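Local atomic coordinates of FMN reductase (NADPH) (Bacillus subtilis, PDB entry 3N2S), a protein that catalyses the NADPH-dependent reduction of flavin mononucleotide and also reduces nitroaromatic compounds, quinones and azo dyes. Residues V43-I48 with L111-L116; V78-L83 with D153-L158. All coordinates share one frame; numbering follows the deposited sequence.

Interaction 1. Residues V43-I48 with L111-L116; sequences VQAYSI and LIDAAL
Asp113 and Ala114 meet Ala45 and Tyr46 where helix 104-127 of the nitroreductase fold packs against the start of strand 46-51, outermost within this chain, a buried example of a helix carboxylate fixing the loop that enters a sheet. At the head of 111-116, Leu111 packs on the sheet, against Ala81 and Leu158, while Ile112 touches a bound FMN. Asp113 then supplies the polar grip. Its OD2 accepts the backbone N-H of Ala45, N to OD2 3.0 Å at an N-H...O angle of 159°, through the anti lone pair, the one facing away from OD1. Ala45 is the centre of an inverse gamma turn, so the carboxylate holds the N-H at the centre of this bend. The same OD2 also bonds Thr39 OG1, and OD1 bonds Ser40 N; both partners line an FMN pocket, and together the three bonds should hold the buried carboxylate against rotation. Val43 adds an apolar neighbour, its CG2 3.8 Å from Asp113 OD2. Crossing the acid at about a right angle, the Tyr46 ring lies 73° from the carboxylate plane and brings CD2 to 3.9 Å from Asp113 CB. Its CG stands between the backbone N and the carbonyl carbon (chi1 58°), which folds the ring alongside the helix, beside Asp113 O. Ala114 follows, the last residue of the helix segment to touch 43-48, since Ala115 packs on Ala115 of the second subunit and Leu116 on FMN; its small CB lies 3.8 Å from Tyr46 CB.

Interaction 2. Residues V78-L83 with D153-L158; sequences VFCADL and DHVLPL
Ala81 and Leu156 exchange backbone bonds at the middle of two antiparallel strands, whose short segments run at 144° to one another. Both bonds, Ala81 N to Leu156 O and Leu156 N to Ala81 O, measure 2.9 Å, and this hydrogen-bonded pair is flanked by non-hydrogen-bonded pairs, Cys80 with Pro157 and Asp82 with Val155. The proline, which has no N-H to give, thus falls at a position where this neighbour asks for none, and its CA comes to 4.1 Å from that of Cys80. Leu158 N to Phe79 O and Leu83 N to His154 O extend the pairing, the latter nearly straight at 172°.

Packing is close on both faces. On one, Cys80 CB rests 3.8 Å from Val155 CG1, and Asp82 lies side by side with Val155, OD1 3.9 Å from CG2. The acid is committed elsewhere: OD1 caps Arg85 N, while OD2 bonds Tyr187 OH of the second subunit. The other face carries Ala81 and Leu156; beside Ala81, Leu158 turns CG back beside its own backbone N (chi1 -51°), bringing CG to 3.8 Å from Ala81 N and CD2 to 4.1 Å from Ala81 CB. An alanine at Leu158 would lack these branch carbons and would probably open a gap between Ala81, Ala114 of helix 104-127 and Met108 of the second subunit.

The Val78-Phe79 end is looser. Val78 reaches Pro157 by a single methyl, CG1, at 4.0 Å from CB, and Phe79 swings its ring away toward Ala118 and Met121. All touching residues are buried; Asp153, just before them, is partly exposed. Such regular pairing of inner strands is the core of the antiparallel sheet in the nitroreductase alpha-beta-alpha sandwich.

How the interactions relate
From the N terminus the chain lays down 43-48, then 78-83, and only afterwards helix residues 111-116, which close a loop of 62 intervening residues in interaction 1. Residues 153-158 next return to 78-83, closing a second loop of 69 residues in interaction 2. The segments alternate, so the two closures cross rather than nest. Their centres lie about 8 Å apart, joined because strands 46-51 and 75-82 are neighbours: Ser47 O probably accepts Cys80 N at 2.9 Å, and Ser47 OG meets Asp82 OD2 at 2.6 Å. Helix 104-127 lies against three strands adjacent in the sheet, 46-51, 75-82 and 155-164, and both contacts touch the second subunit.

Interaction 1. Residues V43-I48 with L111-L116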
ATOM      1  N   VAL A  43       3.142  11.306  -8.727  1.00 12.35           N
ATOM      2  CA  VAL A  43       2.101  12.126  -8.080  1.00 12.22           C
ATOM      3  C   VAL A  43       2.230  12.322  -6.584  1.00 16.19           C
ATOM      4  O   VAL A  43       1.738  13.340  -6.074  1.00 14.93           O
ATOM      5  CB  VAL A  43       0.645  11.802  -8.527  1.00 16.64           C
ATOM      6  CG1 VAL A  43       0.544  11.717 -10.047  1.00 17.01           C
ATOM      7  CG2 VAL A  43       0.147  10.499  -7.897  1.00 16.43           C
ATOM      8  N   GLN A  44       2.852  11.349  -5.868  1.00 12.10           N
ATOM      9  CA  GLN A  44       3.051  11.392  -4.407  1.00 12.24           C
ATOM     10  C   GLN A  44       1.730  11.789  -3.717  1.00 16.65           C
ATOM     11  O   GLN A  44       1.672  12.770  -2.970  1.00 15.57           O
ATOM     12  CB  GLN A  44       4.205  12.364  -4.043  1.00 13.02           C
ATOM     13  CG  GLN A  44       5.546  11.952  -4.636  1.00 14.43           C
ATOM     14  CD  GLN A  44       6.538  13.099  -4.721  1.00 19.49           C
ATOM     15  OE1 GLN A  44       7.206  13.441  -3.758  1.00 12.97           O
ATOM     16  NE2 GLN A  44       6.705  13.663  -5.889  1.00 12.66           N
ATOM     17  N   ALA A  45       0.669  11.029  -4.022  1.00 13.71           N
ATOM     18  CA  ALA A  45      -0.711  11.336  -3.616  1.00 14.21           C
ATOM     19  C   ALA A  45      -1.054  11.000  -2.158  1.00 14.78           C
ATOM     20  O   ALA A  45      -2.062  10.363  -1.882  1.00 13.57           O
ATOM     21  CB  ALA A  45      -1.697  10.696  -4.587  1.00 14.61           C
ATOM     22  N   TYR A  46      -0.237  11.492  -1.227  1.00 11.89           N
ATOM     23  CA  TYR A  46      -0.447  11.226   0.196  1.00 11.42           C
ATOM     24  C   TYR A  46       0.073  12.351   1.075  1.00 15.82           C
ATOM     25  O   TYR A  46       0.879  13.184   0.642  1.00 17.15           O
ATOM     26  CB  TYR A  46       0.224   9.878   0.599  1.00 13.53           C
ATOM     27  CG  TYR A  46       1.710   9.839   0.318  1.00 13.57           C
ATOM     28  CD1 TYR A  46       2.630  10.246   1.281  1.00 15.55           C
ATOM     29  CD2 TYR A  46       2.190   9.472  -0.937  1.00 13.87           C
ATOM     30  CE1 TYR A  46       3.992  10.304   0.996  1.00 16.67           C
ATOM     31  CE2 TYR A  46       3.548   9.516  -1.233  1.00 14.31           C
ATOM     32  CZ  TYR A  46       4.446   9.938  -0.266  1.00 20.14           C
ATOM     33  OH  TYR A  46       5.779   9.978  -0.568  1.00 19.15           O
ATOM     34  N   SER A  47      -0.355  12.330   2.340  1.00 11.87           N
ATOM     35  CA  SER A  47       0.101  13.196   3.410  1.00 11.40           C
ATOM     36  C   SER A  47       0.225  12.374   4.662  1.00 14.09           C
ATOM     37  O   SER A  47      -0.431  11.333   4.797  1.00 13.02           O
ATOM     38  CB  SER A  47      -0.844  14.377   3.623  1.00 12.51           C
ATOM     39  OG  SER A  47      -0.393  15.443   2.806  1.00 17.10           O
ATOM     40  N   ILE A  48       1.132  12.794   5.552  1.00  9.94           N
ATOM     41  CA  ILE A  48       1.400  12.118   6.817  1.00  8.46           C
ATOM     42  C   ILE A  48       1.192  13.132   7.922  1.00 15.38           C
ATOM     43  O   ILE A  48       1.861  14.168   7.936  1.00 16.61           O
ATOM     44  CB  ILE A  48       2.833  11.521   6.847  1.00 10.37           C
ATOM     45  CG1 ILE A  48       3.115  10.623   5.614  1.00 10.74           C
ATOM     46  CG2 ILE A  48       3.096  10.787   8.177  1.00 10.17           C
ATOM     47  CD1 ILE A  48       4.631  10.278   5.377  1.00 14.23           C
ATOM     48  N   LEU A 111      -4.482   5.553  -2.528  1.00 12.23           N
ATOM     49  CA  LEU A 111      -4.421   4.520  -1.490  1.00 12.09           C
ATOM     50  C   LEU A 111      -3.121   3.721  -1.586  1.00 13.25           C
ATOM     51  O   LEU A 111      -2.467   3.491  -0.569  1.00 10.70           O
ATOM     52  CB  LEU A 111      -5.622   3.567  -1.586  1.00 13.50           C
ATOM     53  CG  LEU A 111      -6.766   3.834  -0.594  1.00 20.88           C
ATOM     54  CD1 LEU A 111      -7.416   5.184  -0.866  1.00 21.96           C
ATOM     55  CD2 LEU A 111      -7.809   2.747  -0.686  1.00 26.94           C
ATOM     56  N   ILE A 112      -2.752   3.304  -2.808  1.00 10.97           N
ATOM     57  CA  ILE A 112      -1.517   2.543  -3.045  1.00  9.87           C
ATOM     58  C   ILE A 112      -0.292   3.411  -2.695  1.00 12.93           C
ATOM     59  O   ILE A 112       0.597   2.942  -1.998  1.00 11.94           O
ATOM     60  CB  ILE A 112      -1.476   1.952  -4.482  1.00 11.44           C
ATOM     61  CG1 ILE A 112      -2.595   0.865  -4.636  1.00 11.01           C
ATOM     62  CG2 ILE A 112      -0.070   1.381  -4.802  1.00 10.00           C
ATOM     63  CD1 ILE A 112      -2.964   0.527  -6.105  1.00 16.68           C
ATOM     64  N   ASP A 113      -0.263   4.673  -3.151  1.00  9.66           N
ATOM     65  CA  ASP A 113       0.866   5.571  -2.852  1.00  9.03           C
ATOM     66  C   ASP A 113       1.080   5.703  -1.338  1.00 11.75           C
ATOM     67  O   ASP A 113       2.205   5.588  -0.873  1.00 11.92           O
ATOM     68  CB  ASP A 113       0.634   6.958  -3.473  1.00 10.92           C
ATOM     69  CG  ASP A 113       1.370   7.215  -4.785  1.00 17.79           C
ATOM     70  OD1 ASP A 113       1.701   6.231  -5.495  1.00 17.69           O
ATOM     71  OD2 ASP A 113       1.609   8.398  -5.102  1.00 18.07           O
ATOM     72  N   ALA A 114       0.005   5.960  -0.575  1.00  9.89           N
ATOM     73  CA  ALA A 114       0.073   6.104   0.886  1.00 10.66           C
ATOM     74  C   ALA A 114       0.534   4.821   1.553  1.00 11.82           C
ATOM     75  O   ALA A 114       1.328   4.880   2.494  1.00  9.33           O
ATOM     76  CB  ALA A 114      -1.288   6.519   1.444  1.00 11.88           C
ATOM     77  N   ALA A 115       0.016   3.657   1.091  1.00  9.04           N
ATOM     78  CA  ALA A 115       0.396   2.358   1.686  1.00 10.24           C
ATOM     79  C   ALA A 115       1.881   2.032   1.434  1.00 13.59           C
ATOM     80  O   ALA A 115       2.557   1.583   2.362  1.00 13.69           O
ATOM     81  CB  ALA A 115      -0.493   1.244   1.148  1.00 10.46           C
ATOM     82  N   LEU A 116       2.402   2.294   0.213  1.00  8.99           N
ATOM     83  CA  LEU A 116       3.836   2.027  -0.052  1.00  9.26           C
ATOM     84  C   LEU A 116       4.703   2.894   0.855  1.00 13.14           C
ATOM     85  O   LEU A 116       5.684   2.399   1.415  1.00 12.07           O
ATOM     86  CB  LEU A 116       4.220   2.275  -1.531  1.00  9.30           C
ATOM     87  CG  LEU A 116       3.436   1.549  -2.626  1.00 14.37           C
ATOM     88  CD1 LEU A 116       3.991   1.895  -4.010  1.00 14.17           C
ATOM     89  CD2 LEU A 116       3.388   0.059  -2.425  1.00 12.96           C
TER

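Interaction 2. Residues V78-L83 with D153-L158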
ATOM      1  N   VAL A  78      -0.548   9.554  11.024  1.00 11.86           N
ATOM      2  CA  VAL A  78      -1.796   9.243  10.317  1.00 11.11           C
ATOM      3  C   VAL A  78      -1.516   9.377   8.824  1.00 13.49           C
ATOM      4  O   VAL A  78      -1.153  10.468   8.359  1.00 11.02           O
ATOM      5  CB  VAL A  78      -3.059  10.037  10.773  1.00 13.81           C
ATOM      6  CG1 VAL A  78      -4.281   9.653   9.924  1.00 11.95           C
ATOM      7  CG2 VAL A  78      -3.340   9.802  12.258  1.00 13.67           C
ATOM      8  N   PHE A  79      -1.683   8.265   8.078  1.00 10.16           N
ATOM      9  CA  PHE A  79      -1.466   8.262   6.634  1.00  9.92           C
ATOM     10  C   PHE A  79      -2.750   8.604   5.939  1.00 13.98           C
ATOM     11  O   PHE A  79      -3.778   7.974   6.206  1.00 12.50           O
ATOM     12  CB  PHE A  79      -0.894   6.908   6.134  1.00 11.18           C
ATOM     13  CG  PHE A  79       0.582   6.804   6.417  1.00 12.56           C
ATOM     14  CD1 PHE A  79       1.518   7.065   5.421  1.00 13.88           C
ATOM     15  CD2 PHE A  79       1.043   6.503   7.700  1.00 13.97           C
ATOM     16  CE1 PHE A  79       2.889   7.015   5.697  1.00 13.54           C
ATOM     17  CE2 PHE A  79       2.413   6.430   7.969  1.00 15.60           C
ATOM     18  CZ  PHE A  79       3.328   6.694   6.965  1.00 12.94           C
ATOM     19  N   CYS A  80      -2.687   9.588   5.032  1.00 10.73           N
ATOM     20  CA  CYS A  80      -3.869  10.036   4.275  1.00 11.29           C
ATOM     21  C   CYS A  80      -3.661   9.913   2.802  1.00 12.77           C
ATOM     22  O   CYS A  80      -2.590  10.276   2.320  1.00 12.68           O
ATOM     23  CB  CYS A  80      -4.215  11.490   4.601  1.00 12.27           C
ATOM     24  SG  CYS A  80      -4.383  11.862   6.355  1.00 16.25           S
ATOM     25  N   ALA A  81      -4.745   9.569   2.063  1.00  9.17           N
ATOM     26  CA  ALA A  81      -4.780   9.688   0.610  1.00  9.43           C
ATOM     27  C   ALA A  81      -4.912  11.204   0.440  1.00 13.40           C
ATOM     28  O   ALA A  81      -5.671  11.838   1.189  1.00 13.70           O
ATOM     29  CB  ALA A  81      -6.003   8.965   0.044  1.00  9.65           C
ATOM     30  N   ASP A  82      -4.107  11.812  -0.439  1.00 11.76           N
ATOM     31  CA  ASP A  82      -4.126  13.269  -0.607  1.00 11.87           C
ATOM     32  C   ASP A  82      -4.121  13.677  -2.072  1.00 14.96           C
ATOM     33  O   ASP A  82      -3.111  13.521  -2.751  1.00 12.85           O
ATOM     34  CB  ASP A  82      -2.935  13.935   0.146  1.00 12.74           C
ATOM     35  CG  ASP A  82      -2.925  15.465   0.208  1.00 17.07           C
ATOM     36  OD1 ASP A  82      -3.498  16.104  -0.693  1.00 14.34           O
ATOM     37  OD2 ASP A  82      -2.249  16.019   1.099  1.00 17.13           O
ATOM     38  N   LEU A  83      -5.231  14.262  -2.520  1.00 13.44           N
ATOM     39  CA  LEU A  83      -5.368  14.838  -3.867  1.00 12.56           C
ATOM     40  C   LEU A  83      -5.647  16.347  -3.762  1.00 17.72           C
ATOM     41  O   LEU A  83      -5.812  17.046  -4.772  1.00 16.83           O
ATOM     42  CB  LEU A  83      -6.417  14.087  -4.682  1.00 12.02           C
ATOM     43  CG  LEU A  83      -6.024  12.631  -5.051  1.00 16.18           C
ATOM     44  CD1 LEU A  83      -7.161  11.873  -5.661  1.00 16.94           C
ATOM     45  CD2 LEU A  83      -4.794  12.589  -5.955  1.00 18.65           C
ATOM     46  N   ASP A 153     -11.049  18.941   1.963  1.00 18.84           N
ATOM     47  CA  ASP A 153     -11.636  18.049   0.965  1.00 19.17           C
ATOM     48  C   ASP A 153     -10.501  17.451   0.140  1.00 18.51           C
ATOM     49  O   ASP A 153      -9.416  18.031   0.107  1.00 17.31           O
ATOM     50  CB  ASP A 153     -12.630  18.783   0.060  1.00 22.54           C
ATOM     51  CG  ASP A 153     -13.904  17.994  -0.095  1.00 40.57           C
ATOM     52  OD1 ASP A 153     -14.050  17.301  -1.123  1.00 43.48           O
ATOM     53  OD2 ASP A 153     -14.729  18.004   0.854  1.00 45.12           O
ATOM     54  N   HIS A 154     -10.724  16.261  -0.454  1.00 14.00           N
ATOM     55  CA  HIS A 154      -9.699  15.534  -1.240  1.00 14.71           C
ATOM     56  C   HIS A 154      -8.568  14.961  -0.384  1.00 15.18           C
ATOM     57  O   HIS A 154      -7.501  14.621  -0.904  1.00 13.60           O
ATOM     58  CB  HIS A 154      -9.169  16.350  -2.438  1.00 15.60           C
ATOM     59  CG  HIS A 154     -10.263  16.791  -3.351  1.00 19.32           C
ATOM     60  ND1 HIS A 154     -10.975  15.881  -4.107  1.00 21.53           N
ATOM     61  CD2 HIS A 154     -10.772  18.024  -3.544  1.00 21.06           C
ATOM     62  CE1 HIS A 154     -11.880  16.593  -4.758  1.00 21.32           C
ATOM     63  NE2 HIS A 154     -11.800  17.886  -4.445  1.00 21.33           N
ATOM     64  N   VAL A 155      -8.813  14.863   0.929  1.00 11.10           N
ATOM     65  CA  VAL A 155      -7.871  14.264   1.883  1.00 11.44           C
ATOM     66  C   VAL A 155      -8.659  13.195   2.653  1.00 16.96           C
ATOM     67  O   VAL A 155      -9.716  13.492   3.217  1.00 14.71           O
ATOM     68  CB  VAL A 155      -7.135  15.276   2.810  1.00 14.16           C
ATOM     69  CG1 VAL A 155      -6.248  14.552   3.825  1.00 14.14           C
ATOM     70  CG2 VAL A 155      -6.293  16.253   2.004  1.00 13.08           C
ATOM     71  N   LEU A 156      -8.178  11.939   2.608  1.00 12.69           N
ATOM     72  CA  LEU A 156      -8.856  10.850   3.289  1.00 11.86           C
ATOM     73  C   LEU A 156      -7.912  10.125   4.255  1.00 14.42           C
ATOM     74  O   LEU A 156      -7.029   9.392   3.792  1.00 12.15           O
ATOM     75  CB  LEU A 156      -9.448   9.845   2.259  1.00 11.21           C
ATOM     76  CG  LEU A 156     -10.387   8.752   2.825  1.00 15.97           C
ATOM     77  CD1 LEU A 156     -11.756   9.357   3.256  1.00 15.22           C
ATOM     78  CD2 LEU A 156     -10.646   7.673   1.791  1.00 16.66           C
ATOM     79  N   PRO A 157      -8.116  10.239   5.589  1.00 11.77           N
ATOM     80  CA  PRO A 157      -7.282   9.439   6.520  1.00 10.69           C
ATOM     81  C   PRO A 157      -7.578   7.946   6.273  1.00 12.27           C
ATOM     82  O   PRO A 157      -8.722   7.570   6.063  1.00 12.32           O
ATOM     83  CB  PRO A 157      -7.746   9.903   7.909  1.00 12.76           C
ATOM     84  CG  PRO A 157      -8.457  11.252   7.663  1.00 17.71           C
ATOM     85  CD  PRO A 157      -9.124  11.038   6.323  1.00 13.85           C
ATOM     86  N   LEU A 158      -6.527   7.126   6.172  1.00  8.05           N
ATOM     87  CA  LEU A 158      -6.664   5.703   5.846  1.00  8.25           C
ATOM     88  C   LEU A 158      -6.396   4.831   7.057  1.00 12.84           C
ATOM     89  O   LEU A 158      -7.125   3.871   7.302  1.00 12.67           O
ATOM     90  CB  LEU A 158      -5.676   5.319   4.710  1.00  7.59           C
ATOM     91  CG  LEU A 158      -5.697   6.195   3.447  1.00 11.35           C
ATOM     92  CD1 LEU A 158      -4.650   5.722   2.454  1.00  8.82           C
ATOM     93  CD2 LEU A 158      -7.090   6.165   2.785  1.00 13.07           C
TER